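Local coordinates for protein salmonella typhimurium DB7155 bacteriophage DET7 tailspike (Bacteriophage, PDB 2V5I) that binds and probably hydrolyses the O-antigen polysaccharide of its Salmonella host as the phage's receptor-binding tailspike, at residues P97-P102 / G127-V132; A114-T119 / P139-L144; Q122-G127 / G173-Y178; S193-K198 / V222-G227. All coordinates share one frame; numbering follows the deposited sequence.

Interaction 1 (P97-P102 / G127-V132); sequences PWVIFP and GYQPGV
A large excursion of the chain separates strand 85-92 from strand 156-161 of the parallel beta-helix, and within it residues 97-102 and 127-132 meet in a single antiparallel bridge. Ile100 and Tyr128 form its hydrogen-bonded pair: Ile100 N donates to Tyr128 O over 2.9 Å, and Tyr128 N returns a bond to Ile100 O over 3.0 Å. The second bond lies in the carbonyl plane of Ile100, whereas the first reaches its acceptor from 31° out of plane. Gly127 lies beside this bridge, its CA against Ile100 O and its N at the edge of the Phe101 ring. The side chains of the bridged pair also meet. Ile100 CG1 and Tyr128 CG both stand between backbone N and carbonyl carbon (chi1 60° and 65°), which turns the tyrosine ring back over the other segment. Ile100 CG1 consequently sits over one face of that ring, 4.2 Å from its centroid in a CH-pi contact, while CD1 continues to the phenol end and also meets Pro130 CB at 4.0 Å. The Pro102 and Tyr128 side chains cross at about a right angle, with Pro102 CD near Tyr128 CE1. The phenol OH itself is hydrogen-bonded to Asp134 OD1, which anchors the far end of the ring. At the other end of the contact the extended Gln129 side chain gives NE2 to the carbonyl of Ile154, and its apolar part crosses Pro97 about perpendicularly, with Gln129 CD 3.7 Å from Pro97 CB.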
loop_
_atom_site.group_PDB
_atom_site.type_symbol
_atom_site.label_atom_id
_atom_site.label_comp_id
_atom_site.label_asym_id
_atom_site.label_seq_id
_atom_site.Cartn_x
_atom_site.Cartn_y
_atom_site.Cartn_z
ATOM N N PRO A 97 -21.505 -29.838 -17.295
ATOM C CA PRO A 97 -20.725 -29.764 -18.524
ATOM C C PRO A 97 -19.409 -30.562 -18.459
ATOM O O PRO A 97 -18.928 -30.906 -17.376
ATOM C CB PRO A 97 -20.409 -28.253 -18.610
ATOM C CG PRO A 97 -20.421 -27.829 -17.244
ATOM C CD PRO A 97 -21.355 -28.628 -16.477
ATOM N N TRP A 98 -18.792 -30.846 -19.620
ATOM C CA TRP A 98 -17.438 -31.347 -19.697
ATOM C C TRP A 98 -16.493 -30.154 -19.459
ATOM O O TRP A 98 -16.605 -29.114 -20.112
ATOM C CB TRP A 98 -17.124 -31.918 -21.054
ATOM C CG TRP A 98 -17.898 -33.179 -21.338
ATOM C CD1 TRP A 98 -19.051 -33.270 -22.010
ATOM C CD2 TRP A 98 -17.545 -34.492 -20.925
ATOM N NE1 TRP A 98 -19.474 -34.616 -22.064
ATOM C CE2 TRP A 98 -18.569 -35.369 -21.388
ATOM C CE3 TRP A 98 -16.496 -35.023 -20.205
ATOM C CZ2 TRP A 98 -18.544 -36.730 -21.152
ATOM C CZ3 TRP A 98 -16.486 -36.422 -19.956
ATOM C CH2 TRP A 98 -17.499 -37.235 -20.429
ATOM N N VAL A 99 -15.544 -30.342 -18.561
ATOM C CA VAL A 99 -14.581 -29.280 -18.252
ATOM C C VAL A 99 -13.146 -29.791 -18.299
ATOM O O VAL A 99 -12.895 -30.975 -18.109
ATOM C CB VAL A 99 -14.857 -28.670 -16.854
ATOM C CG1 VAL A 99 -16.189 -28.051 -16.833
ATOM C CG2 VAL A 99 -14.642 -29.642 -15.734
ATOM N N ILE A 100 -12.203 -28.870 -18.560
ATOM C CA ILE A 100 -10.791 -29.124 -18.342
ATOM C C ILE A 100 -10.323 -28.514 -17.012
ATOM O O ILE A 100 -11.035 -27.701 -16.395
ATOM C CB ILE A 100 -9.897 -28.636 -19.512
ATOM C CG1 ILE A 100 -10.064 -27.137 -19.716
ATOM C CG2 ILE A 100 -10.173 -29.437 -20.765
ATOM C CD1 ILE A 100 -8.985 -26.479 -20.553
ATOM N N PHE A 101 -9.202 -29.055 -16.518
ATOM C CA PHE A 101 -8.662 -28.731 -15.220
ATOM C C PHE A 101 -7.137 -28.694 -15.289
ATOM O O PHE A 101 -6.447 -29.624 -14.833
ATOM C CB PHE A 101 -9.158 -29.734 -14.172
ATOM C CG PHE A 101 -9.010 -29.289 -12.763
ATOM C CD1 PHE A 101 -9.961 -28.466 -12.171
ATOM C CD2 PHE A 101 -7.923 -29.664 -12.004
ATOM C CE1 PHE A 101 -9.840 -28.078 -10.827
ATOM C CE2 PHE A 101 -7.801 -29.261 -10.659
ATOM C CZ PHE A 101 -8.766 -28.480 -10.088
ATOM N N PRO A 102 -6.580 -27.576 -15.857
ATOM C CA PRO A 102 -5.149 -27.519 -16.117
ATOM C C PRO A 102 -4.282 -27.235 -14.862
ATOM O O PRO A 102 -3.350 -26.427 -14.932
ATOM C CB PRO A 102 -5.033 -26.390 -17.158
ATOM C CG PRO A 102 -6.228 -25.460 -16.830
ATOM C CD PRO A 102 -7.317 -26.441 -16.440
ATOM N N GLY A 127 -13.064 -26.491 -12.513
ATOM C CA GLY A 127 -12.631 -26.502 -13.909
ATOM C C GLY A 127 -13.484 -25.616 -14.776
ATOM O O GLY A 127 -14.364 -24.904 -14.289
ATOM N N TYR A 128 -13.168 -25.580 -16.065
ATOM C CA TYR A 128 -13.994 -24.785 -16.979
ATOM C C TYR A 128 -14.139 -25.437 -18.357
ATOM O O TYR A 128 -13.308 -26.251 -18.796
ATOM C CB TYR A 128 -13.430 -23.350 -17.118
ATOM C CG TYR A 128 -12.060 -23.258 -17.772
ATOM C CD1 TYR A 128 -10.867 -23.477 -17.011
ATOM C CD2 TYR A 128 -11.905 -23.035 -19.129
ATOM C CE1 TYR A 128 -9.626 -23.369 -17.590
ATOM C CE2 TYR A 128 -10.660 -22.978 -19.708
ATOM C CZ TYR A 128 -9.500 -23.158 -18.953
ATOM O OH TYR A 128 -8.236 -23.077 -19.517
ATOM N N GLN A 129 -15.222 -25.059 -19.015
ATOM C CA GLN A 129 -15.505 -25.506 -20.385
ATOM C C GLN A 129 -14.536 -24.874 -21.376
ATOM O O GLN A 129 -14.411 -23.648 -21.421
ATOM C CB GLN A 129 -16.914 -25.136 -20.787
ATOM C CG GLN A 129 -18.018 -25.795 -19.956
ATOM C CD GLN A 129 -19.325 -25.056 -20.075
ATOM O OE1 GLN A 129 -19.997 -25.135 -21.087
ATOM N NE2 GLN A 129 -19.708 -24.333 -19.002
ATOM N N PRO A 130 -13.777 -25.675 -22.108
ATOM C CA PRO A 130 -12.750 -25.128 -22.982
ATOM C C PRO A 130 -13.332 -24.494 -24.236
ATOM O O PRO A 130 -14.437 -24.797 -24.640
ATOM C CB PRO A 130 -11.884 -26.351 -23.311
ATOM C CG PRO A 130 -12.800 -27.469 -23.257
ATOM C CD PRO A 130 -13.806 -27.153 -22.169
ATOM N N GLY A 131 -12.590 -23.550 -24.825
ATOM C CA GLY A 131 -13.036 -22.874 -26.046
ATOM C C GLY A 131 -11.869 -22.297 -26.832
ATOM O O GLY A 131 -10.729 -22.693 -26.650
ATOM N N VAL A 132 -12.197 -21.341 -27.690
ATOM C CA VAL A 132 -11.235 -20.866 -28.705
ATOM C C VAL A 132 -9.940 -20.349 -28.072
ATOM O O VAL A 132 -8.859 -20.601 -28.582
ATOM C CB VAL A 132 -11.866 -19.857 -29.654
ATOM C CG1 VAL A 132 -12.996 -20.555 -30.471
ATOM C CG2 VAL A 132 -12.415 -18.674 -28.954
#

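Interaction 2 (A114-T119 / P139-L144); sequences ALVAAT and PGLEAL
Leu141 swings its CG anti to the backbone N (chi1 179°), while Leu144, one turn later, keeps CG beside its own N (chi1 -67°); between them these torsions bring methyl groups of both leucines to Ala117 on the helix 113-117. Leu141 CD1 and Leu144 CD1 each lie 3.8 Å from Ala117 CB, which both methyls therefore touch, from directions roughly at right angles. The other methyl of Leu141 turns to the neighbouring residue, CD2 standing 4.2 Å from Val116 CG1, and these two side chains cross at about a right angle. Leu144 CD1 reaches further back along the helix to Ala114, where it rests on the backbone, 3.7 Å from CA. Ala114 and Ala117 are three residues apart, and Leu144 spans both.

The second partner is the short, loosely formed helical turn at about 141-144, which follows the helix 132-137. Asp134 and Trp135 of that preceding helix touch Leu141, and Phe138 and Ile100 also touch Val116. Val116 O takes two bonds, from Thr119 N and from Thr119 OG1, the latter 2.6 Å long.

No hydrogen bond passes between the two segments. Small alanines against leucine methyls let the two helical turns come close, and their association rests on van der Waals and hydrophobic contact, grading from the buried Val116 and Leu141 to the solvent-exposed Ala114 and Leu144.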
loop_
_atom_site.group_PDB
_atom_site.type_symbol
_atom_site.label_atom_id
_atom_site.label_comp_id
_atom_site.label_asym_id
_atom_site.label_seq_id
_atom_site.Cartn_x
_atom_site.Cartn_y
_atom_site.Cartn_z
ATOM N N ALA A 114 -1.783 -32.735 -24.338
ATOM C CA ALA A 114 -2.280 -34.077 -24.089
ATOM C C ALA A 114 -2.616 -34.298 -22.611
ATOM O O ALA A 114 -3.604 -34.963 -22.280
ATOM C CB ALA A 114 -1.281 -35.125 -24.581
ATOM N N LEU A 115 -1.803 -33.716 -21.728
ATOM C CA LEU A 115 -2.056 -33.806 -20.304
ATOM C C LEU A 115 -3.313 -33.007 -19.892
ATOM O O LEU A 115 -4.070 -33.440 -19.006
ATOM C CB LEU A 115 -0.830 -33.371 -19.493
ATOM C CG LEU A 115 0.385 -34.316 -19.616
ATOM C CD1 LEU A 115 1.493 -33.782 -18.796
ATOM C CD2 LEU A 115 0.042 -35.726 -19.200
ATOM N N VAL A 116 -3.509 -31.850 -20.509
ATOM C CA VAL A 116 -4.730 -31.047 -20.270
ATOM C C VAL A 116 -5.972 -31.801 -20.778
ATOM O O VAL A 116 -6.973 -31.902 -20.077
ATOM C CB VAL A 116 -4.631 -29.658 -20.925
ATOM C CG1 VAL A 116 -5.956 -28.908 -20.848
ATOM C CG2 VAL A 116 -3.499 -28.850 -20.266
ATOM N N ALA A 117 -5.875 -32.373 -21.987
ATOM C CA ALA A 117 -6.965 -33.190 -22.528
ATOM C C ALA A 117 -7.351 -34.342 -21.637
ATOM O O ALA A 117 -8.546 -34.679 -21.529
ATOM C CB ALA A 117 -6.592 -33.702 -23.917
ATOM N N ALA A 118 -6.377 -34.953 -20.969
ATOM C CA ALA A 118 -6.652 -36.071 -20.080
ATOM C C ALA A 118 -7.371 -35.671 -18.776
ATOM O O ALA A 118 -7.846 -36.543 -18.029
ATOM C CB ALA A 118 -5.372 -36.796 -19.743
ATOM N N THR A 119 -7.409 -34.373 -18.456
ATOM C CA THR A 119 -8.138 -33.892 -17.272
ATOM C C THR A 119 -9.648 -33.771 -17.523
ATOM O O THR A 119 -10.419 -33.512 -16.585
ATOM C CB THR A 119 -7.633 -32.487 -16.797
ATOM O OG1 THR A 119 -7.996 -31.481 -17.746
ATOM C CG2 THR A 119 -6.138 -32.519 -16.518
ATOM N N PRO A 139 -1.538 -25.285 -27.298
ATOM C CA PRO A 139 -1.525 -25.743 -28.699
ATOM C C PRO A 139 -1.534 -27.257 -28.830
ATOM O O PRO A 139 -0.735 -27.963 -28.206
ATOM C CB PRO A 139 -0.221 -25.178 -29.258
ATOM C CG PRO A 139 0.259 -24.172 -28.266
ATOM C CD PRO A 139 -0.448 -24.350 -26.985
ATOM N N GLY A 140 -2.458 -27.722 -29.670
ATOM C CA GLY A 140 -2.730 -29.132 -29.910
ATOM C C GLY A 140 -4.019 -29.617 -29.265
ATOM O O GLY A 140 -4.504 -30.717 -29.568
ATOM N N LEU A 141 -4.533 -28.844 -28.305
ATOM C CA LEU A 141 -5.689 -29.296 -27.534
ATOM C C LEU A 141 -6.935 -29.416 -28.413
ATOM O O LEU A 141 -7.764 -30.329 -28.212
ATOM C CB LEU A 141 -5.942 -28.335 -26.350
ATOM C CG LEU A 141 -7.133 -28.693 -25.480
ATOM C CD1 LEU A 141 -6.968 -30.035 -24.760
ATOM C CD2 LEU A 141 -7.419 -27.535 -24.498
ATOM N N GLU A 142 -7.078 -28.505 -29.367
ATOM C CA GLU A 142 -8.253 -28.420 -30.183
ATOM C C GLU A 142 -8.509 -29.784 -30.901
ATOM O O GLU A 142 -9.655 -30.270 -30.967
ATOM C CB GLU A 142 -8.118 -27.289 -31.202
ATOM C CG GLU A 142 -9.370 -27.063 -32.020
ATOM C CD GLU A 142 -9.284 -25.925 -33.020
ATOM O OE1 GLU A 142 -8.173 -25.417 -33.271
ATOM O OE2 GLU A 142 -10.340 -25.494 -33.529
ATOM N N ALA A 143 -7.438 -30.379 -31.430
ATOM C CA ALA A 143 -7.548 -31.681 -32.112
ATOM C C ALA A 143 -7.852 -32.847 -31.189
ATOM O O ALA A 143 -8.271 -33.910 -31.668
ATOM C CB ALA A 143 -6.268 -31.974 -32.876
ATOM N N LEU A 144 -7.634 -32.695 -29.878
ATOM C CA LEU A 144 -7.809 -33.789 -28.933
ATOM C C LEU A 144 -9.197 -33.888 -28.308
ATOM O O LEU A 144 -9.490 -34.872 -27.613
ATOM C CB LEU A 144 -6.803 -33.648 -27.809
ATOM C CG LEU A 144 -5.361 -33.847 -28.272
ATOM C CD1 LEU A 144 -4.429 -33.676 -27.095
ATOM C CD2 LEU A 144 -5.176 -35.236 -28.911
#

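Interaction 3 (Q122-G127 / G173-Y178); sequences QSKIEG and GLMAAY
Met175 threads its side chain from the body of the beta-helix toward the loop 122-127. CB leaves the backbone on the side facing the loop, and CG comes next, 3.7 Å from Lys124 O and 3.9 Å from Lys124 CG, the two side chains running obliquely past each other. A turn about the CB-CG bond (chi2 -78°) then sends the sulfur and methyl along the loop. Met175 SD lies 3.6 Å from Gly196 O of the next coil. At the tip, CE meets three backbone carbonyl oxygens of the loop: Ser123 O at 3.7 Å, Lys124 O a little farther, and Gly127 O at 4.0 Å. The methyl therefore lies against the loop's backbone.

Leu174 packs beside it on the same loop. Its CD2 touches Lys124 O at 3.7 Å and Ile125 CG2 at 3.9 Å, the leucine and isoleucine side chains lying alongside one another and pointing the same way. Lys124 O is thus enclosed by the carbons of Leu174 and Met175, and has no hydrogen-bonding partner in the model. The lysine chain itself bends at chi3 and carries NZ away to a salt bridge with Glu92 and a hydrogen bond to Ser93 O. The loop keeps its curve partly through Ser123 OG, which accepts from Ile125 N at 3.1 Å in an ST turn.

Leu174 and Met175 occupy the corner between strands 172-173 and 176-181, which lie on different faces of the coil. Through these two residues the loop 122-127 packs against a corner of the solenoid, a parallel beta-helix as in the P22 tailspike.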
loop_
_atom_site.group_PDB
_atom_site.type_symbol
_atom_site.label_atom_id
_atom_site.label_comp_id
_atom_site.label_asym_id
_atom_site.label_seq_id
_atom_site.Cartn_x
_atom_site.Cartn_y
_atom_site.Cartn_z
ATOM N N GLN A 122 -16.744 -34.496 -16.363
ATOM C CA GLN A 122 -18.006 -33.766 -16.174
ATOM C C GLN A 122 -18.063 -33.235 -14.735
ATOM O O GLN A 122 -17.864 -33.984 -13.764
ATOM C CB GLN A 122 -19.235 -34.654 -16.508
ATOM C CG GLN A 122 -19.372 -34.944 -17.982
ATOM C CD GLN A 122 -20.550 -35.862 -18.338
ATOM O OE1 GLN A 122 -20.842 -36.834 -17.621
ATOM N NE2 GLN A 122 -21.276 -35.495 -19.393
ATOM N N SER A 123 -18.196 -31.903 -14.587
ATOM C CA SER A 123 -18.262 -31.311 -13.283
ATOM C C SER A 123 -18.985 -29.970 -13.362
ATOM O O SER A 123 -18.811 -29.224 -14.323
ATOM C CB SER A 123 -16.864 -31.031 -12.706
ATOM O OG SER A 123 -16.945 -30.448 -11.400
ATOM N N LYS A 124 -19.757 -29.682 -12.315
ATOM C CA LYS A 124 -20.412 -28.411 -12.162
ATOM C C LYS A 124 -19.668 -27.534 -11.149
ATOM O O LYS A 124 -20.007 -26.352 -10.972
ATOM C CB LYS A 124 -21.848 -28.628 -11.634
ATOM C CG LYS A 124 -22.893 -27.974 -12.418
ATOM C CD LYS A 124 -24.293 -28.142 -11.723
ATOM C CE LYS A 124 -25.141 -29.212 -12.304
ATOM N NZ LYS A 124 -26.558 -29.098 -11.736
ATOM N N ILE A 125 -18.676 -28.098 -10.485
ATOM C CA ILE A 125 -18.082 -27.414 -9.303
ATOM C C ILE A 125 -16.657 -26.904 -9.455
ATOM O O ILE A 125 -16.231 -26.054 -8.660
ATOM C CB ILE A 125 -18.166 -28.271 -8.020
ATOM C CG1 ILE A 125 -17.270 -29.478 -8.128
ATOM C CG2 ILE A 125 -19.604 -28.663 -7.756
ATOM C CD1 ILE A 125 -16.905 -30.085 -6.808
ATOM N N GLU A 126 -15.925 -27.350 -10.473
ATOM C CA GLU A 126 -14.571 -26.860 -10.680
ATOM C C GLU A 126 -14.148 -27.117 -12.118
ATOM O O GLU A 126 -14.802 -27.866 -12.858
ATOM C CB GLU A 126 -13.596 -27.540 -9.751
ATOM C CG GLU A 126 -13.485 -29.022 -9.932
ATOM C CD GLU A 126 -12.653 -29.718 -8.820
ATOM O OE1 GLU A 126 -12.155 -29.076 -7.880
ATOM O OE2 GLU A 126 -12.470 -30.944 -8.918
ATOM N N GLY A 127 -13.064 -26.491 -12.513
ATOM C CA GLY A 127 -12.631 -26.502 -13.909
ATOM C C GLY A 127 -13.484 -25.616 -14.776
ATOM O O GLY A 127 -14.364 -24.904 -14.289
ATOM N N GLY A 173 -23.239 -19.343 -6.927
ATOM C CA GLY A 173 -23.624 -20.193 -8.054
ATOM C C GLY A 173 -22.660 -21.268 -8.436
ATOM O O GLY A 173 -21.539 -21.380 -7.874
ATOM N N LEU A 174 -23.164 -22.131 -9.338
ATOM C CA LEU A 174 -22.411 -23.212 -9.966
ATOM C C LEU A 174 -22.645 -23.152 -11.457
ATOM O O LEU A 174 -23.781 -23.292 -11.927
ATOM C CB LEU A 174 -22.923 -24.574 -9.451
ATOM C CG LEU A 174 -22.612 -24.900 -7.973
ATOM C CD1 LEU A 174 -23.297 -26.202 -7.559
ATOM C CD2 LEU A 174 -21.174 -25.045 -7.745
ATOM N N MET A 175 -21.578 -22.961 -12.228
ATOM C CA MET A 175 -21.634 -22.664 -13.646
ATOM C C MET A 175 -22.553 -21.488 -13.914
ATOM O O MET A 175 -23.417 -21.553 -14.794
ATOM C CB MET A 175 -22.043 -23.929 -14.468
ATOM C CG MET A 175 -21.013 -25.039 -14.240
ATOM S SD MET A 175 -19.514 -24.729 -15.227
ATOM C CE MET A 175 -18.271 -25.607 -14.344
ATOM N N ALA A 176 -22.304 -20.380 -13.176
ATOM C CA ALA A 176 -23.206 -19.243 -13.103
ATOM C C ALA A 176 -22.657 -18.014 -13.808
ATOM O O ALA A 176 -21.456 -17.885 -13.996
ATOM C CB ALA A 176 -23.457 -18.884 -11.630
ATOM N N ALA A 177 -23.580 -17.163 -14.259
ATOM C CA ALA A 177 -23.240 -15.804 -14.717
ATOM C C ALA A 177 -24.267 -14.783 -14.251
ATOM O O ALA A 177 -25.423 -15.074 -14.175
ATOM C CB ALA A 177 -23.140 -15.764 -16.200
ATOM N N TYR A 178 -23.788 -13.557 -13.940
ATOM C CA TYR A 178 -24.625 -12.452 -13.642
ATOM C C TYR A 178 -24.339 -11.386 -14.686
ATOM O O TYR A 178 -23.202 -10.983 -14.880
ATOM C CB TYR A 178 -24.298 -11.940 -12.222
ATOM C CG TYR A 178 -24.754 -12.928 -11.167
ATOM C CD1 TYR A 178 -23.918 -13.991 -10.741
ATOM C CD2 TYR A 178 -26.031 -12.831 -10.606
ATOM C CE1 TYR A 178 -24.386 -14.920 -9.807
ATOM C CE2 TYR A 178 -26.493 -13.762 -9.676
ATOM C CZ TYR A 178 -25.651 -14.776 -9.265
ATOM O OH TYR A 178 -26.168 -15.653 -8.321
#

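Interaction 4 (S193-K198 / V222-G227); sequences SIIGGK and VHYGSG
Ile195 and His223 stand on the same face of two parallel strands and cross there at a slant. The isoleucine holds CG1 beside its backbone N (chi1 -57°) and bends again at chi2 (-47°), which folds CD1 toward the neighbouring strand until it lies 3.6 Å from His223 CB. The same methyl also approaches the edge of the Tyr224 ring. Two residues before Ile195, Ser193 CB comes over a face of the imidazole of His223, 4.0 Å from its centroid, in a CH-pi contact set toward the rim. His223 NE2 is hydrogen-bonded to Arg221 NH2, and Trp251 meets the imidazole edge-to-face, so the ring is fixed by several neighbours; Ser240 of a second subunit also packs against it. On the other face of the strands, Ile194 and Val222 lie side by side and point the same way, with Ile194 CD1 near Val222 CG1.

The backbones are joined by His223 N to Ile194 O and Gly196 N to His223 O, both 2.8 Å; the second is nearly straight, at 170°. At Gly196 and Gly225 the regular pairing lapses, although the backbones stay close. A water links them, giving a hydrogen to Gly196 O and accepting from Gly225 N, and Ser226 N then donates to Gly197 O at 2.9 Å. Ser226 OG turns to Gln129 O of the inserted loop.

In-register stacking of residues from successive turns, with parallel strands 187-196 and 220-224 one coil apart, is the hallmark of the right-handed parallel beta-helix.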
loop_
_atom_site.group_PDB
_atom_site.type_symbol
_atom_site.label_atom_id
_atom_site.label_comp_id
_atom_site.label_asym_id
_atom_site.label_seq_id
_atom_site.Cartn_x
_atom_site.Cartn_y
_atom_site.Cartn_z
ATOM N N SER A 193 -17.964 -16.549 -3.642
ATOM C CA SER A 193 -17.180 -17.573 -4.369
ATOM C C SER A 193 -18.021 -18.228 -5.453
ATOM O O SER A 193 -18.195 -19.458 -5.523
ATOM C CB SER A 193 -16.572 -18.615 -3.411
ATOM O OG SER A 193 -15.625 -17.947 -2.583
ATOM N N ILE A 194 -18.610 -17.378 -6.280
ATOM C CA ILE A 194 -19.424 -17.811 -7.394
ATOM C C ILE A 194 -18.550 -18.684 -8.303
ATOM O O ILE A 194 -17.478 -18.253 -8.724
ATOM C CB ILE A 194 -19.926 -16.626 -8.203
ATOM C CG1 ILE A 194 -20.776 -15.670 -7.365
ATOM C CG2 ILE A 194 -20.770 -17.115 -9.404
ATOM C CD1 ILE A 194 -21.008 -14.289 -8.015
ATOM N N ILE A 195 -18.993 -19.917 -8.613
ATOM C CA ILE A 195 -18.286 -20.715 -9.576
ATOM C C ILE A 195 -18.848 -20.386 -10.965
ATOM O O ILE A 195 -20.018 -20.654 -11.274
ATOM C CB ILE A 195 -18.468 -22.249 -9.345
ATOM C CG1 ILE A 195 -18.037 -22.692 -7.963
ATOM C CG2 ILE A 195 -17.750 -23.040 -10.409
ATOM C CD1 ILE A 195 -16.808 -22.192 -7.564
ATOM N N GLY A 196 -18.010 -19.778 -11.812
ATOM C CA GLY A 196 -18.404 -19.437 -13.172
ATOM C C GLY A 196 -18.690 -20.566 -14.139
ATOM O O GLY A 196 -18.257 -21.662 -13.923
ATOM N N GLY A 197 -19.450 -20.243 -15.191
ATOM C CA GLY A 197 -19.683 -21.125 -16.327
ATOM C C GLY A 197 -19.035 -20.612 -17.595
ATOM O O GLY A 197 -17.962 -20.005 -17.575
ATOM N N LYS A 198 -19.691 -20.792 -18.720
ATOM C CA LYS A 198 -19.045 -20.481 -19.984
ATOM C C LYS A 198 -18.764 -18.975 -20.188
ATOM O O LYS A 198 -17.804 -18.595 -20.873
ATOM C CB LYS A 198 -19.945 -21.015 -21.109
ATOM C CG LYS A 198 -19.328 -20.901 -22.467
ATOM C CD LYS A 198 -18.217 -21.861 -22.709
ATOM C CE LYS A 198 -17.857 -21.921 -24.190
ATOM N NZ LYS A 198 -16.932 -23.043 -24.538
ATOM N N VAL A 222 -14.906 -14.523 -6.927
ATOM C CA VAL A 222 -15.360 -15.393 -7.998
ATOM C C VAL A 222 -14.278 -16.425 -8.359
ATOM O O VAL A 222 -13.119 -16.168 -8.208
ATOM C CB VAL A 222 -15.804 -14.592 -9.228
ATOM C CG1 VAL A 222 -16.951 -13.640 -8.872
ATOM C CG2 VAL A 222 -14.694 -13.812 -9.845
ATOM N N HIS A 223 -14.738 -17.618 -8.776
ATOM C CA HIS A 223 -13.871 -18.785 -9.058
ATOM C C HIS A 223 -14.168 -19.392 -10.450
ATOM O O HIS A 223 -15.343 -19.442 -10.893
ATOM C CB HIS A 223 -14.118 -19.915 -8.060
ATOM C CG HIS A 223 -13.655 -19.662 -6.658
ATOM N ND1 HIS A 223 -13.649 -20.663 -5.718
ATOM C CD2 HIS A 223 -13.158 -18.551 -6.038
ATOM C CE1 HIS A 223 -13.176 -20.190 -4.569
ATOM N NE2 HIS A 223 -12.849 -18.917 -4.739
ATOM N N TYR A 224 -13.100 -19.828 -11.124
ATOM C CA TYR A 224 -13.204 -20.540 -12.404
ATOM C C TYR A 224 -13.936 -19.665 -13.457
ATOM O O TYR A 224 -13.629 -18.461 -13.552
ATOM C CB TYR A 224 -13.838 -21.954 -12.187
ATOM C CG TYR A 224 -12.945 -22.856 -11.366
ATOM C CD1 TYR A 224 -11.762 -23.294 -11.855
ATOM C CD2 TYR A 224 -13.315 -23.275 -10.067
ATOM C CE1 TYR A 224 -10.912 -24.139 -11.097
ATOM C CE2 TYR A 224 -12.494 -24.100 -9.324
ATOM C CZ TYR A 224 -11.309 -24.496 -9.812
ATOM O OH TYR A 224 -10.460 -25.299 -9.056
ATOM N N GLY A 225 -14.821 -20.241 -14.259
ATOM C CA GLY A 225 -15.400 -19.555 -15.414
ATOM C C GLY A 225 -14.485 -19.769 -16.627
ATOM O O GLY A 225 -13.261 -19.859 -16.528
ATOM N N SER A 226 -15.087 -19.851 -17.799
ATOM C CA SER A 226 -14.300 -20.025 -19.016
ATOM C C SER A 226 -13.791 -18.668 -19.537
ATOM O O SER A 226 -12.893 -18.642 -20.426
ATOM C CB SER A 226 -15.169 -20.588 -20.116
ATOM O OG SER A 226 -15.697 -21.857 -19.804
ATOM N N GLY A 227 -14.442 -17.603 -19.108
ATOM C CA GLY A 227 -14.086 -16.223 -19.470
ATOM C C GLY A 227 -13.512 -15.477 -18.283
ATOM O O GLY A 227 -12.727 -16.049 -17.474
HETATM O O HOH W 1 -16.019 -22.865 -15.003
#

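How the interactions relate
Interaction 4 is within the beta-helix, and interaction 3 joins its corner to the inserted loop; their centres are about 6 Å apart, and they are joined where Gly173 and Ala176 pair through their backbones with Ile195. Interaction 1 sits about 10 Å from interaction 3 and about 11 Å from interaction 4, in the long excursion between strands 85-92 and 156-161; it shares Gly127 with interaction 3 and reaches interaction 4 through Gln129 O and Ser226 OG. Interaction 2 is outermost, about 21 Å from interactions 3 and 4, and meets interaction 1 at Phe101 N and Thr119 OG1. Along the chain, interactions 1, 2 and 3 interleave and close before interaction 4 opens. The excursion is thus packed in layers outward from consecutive coils.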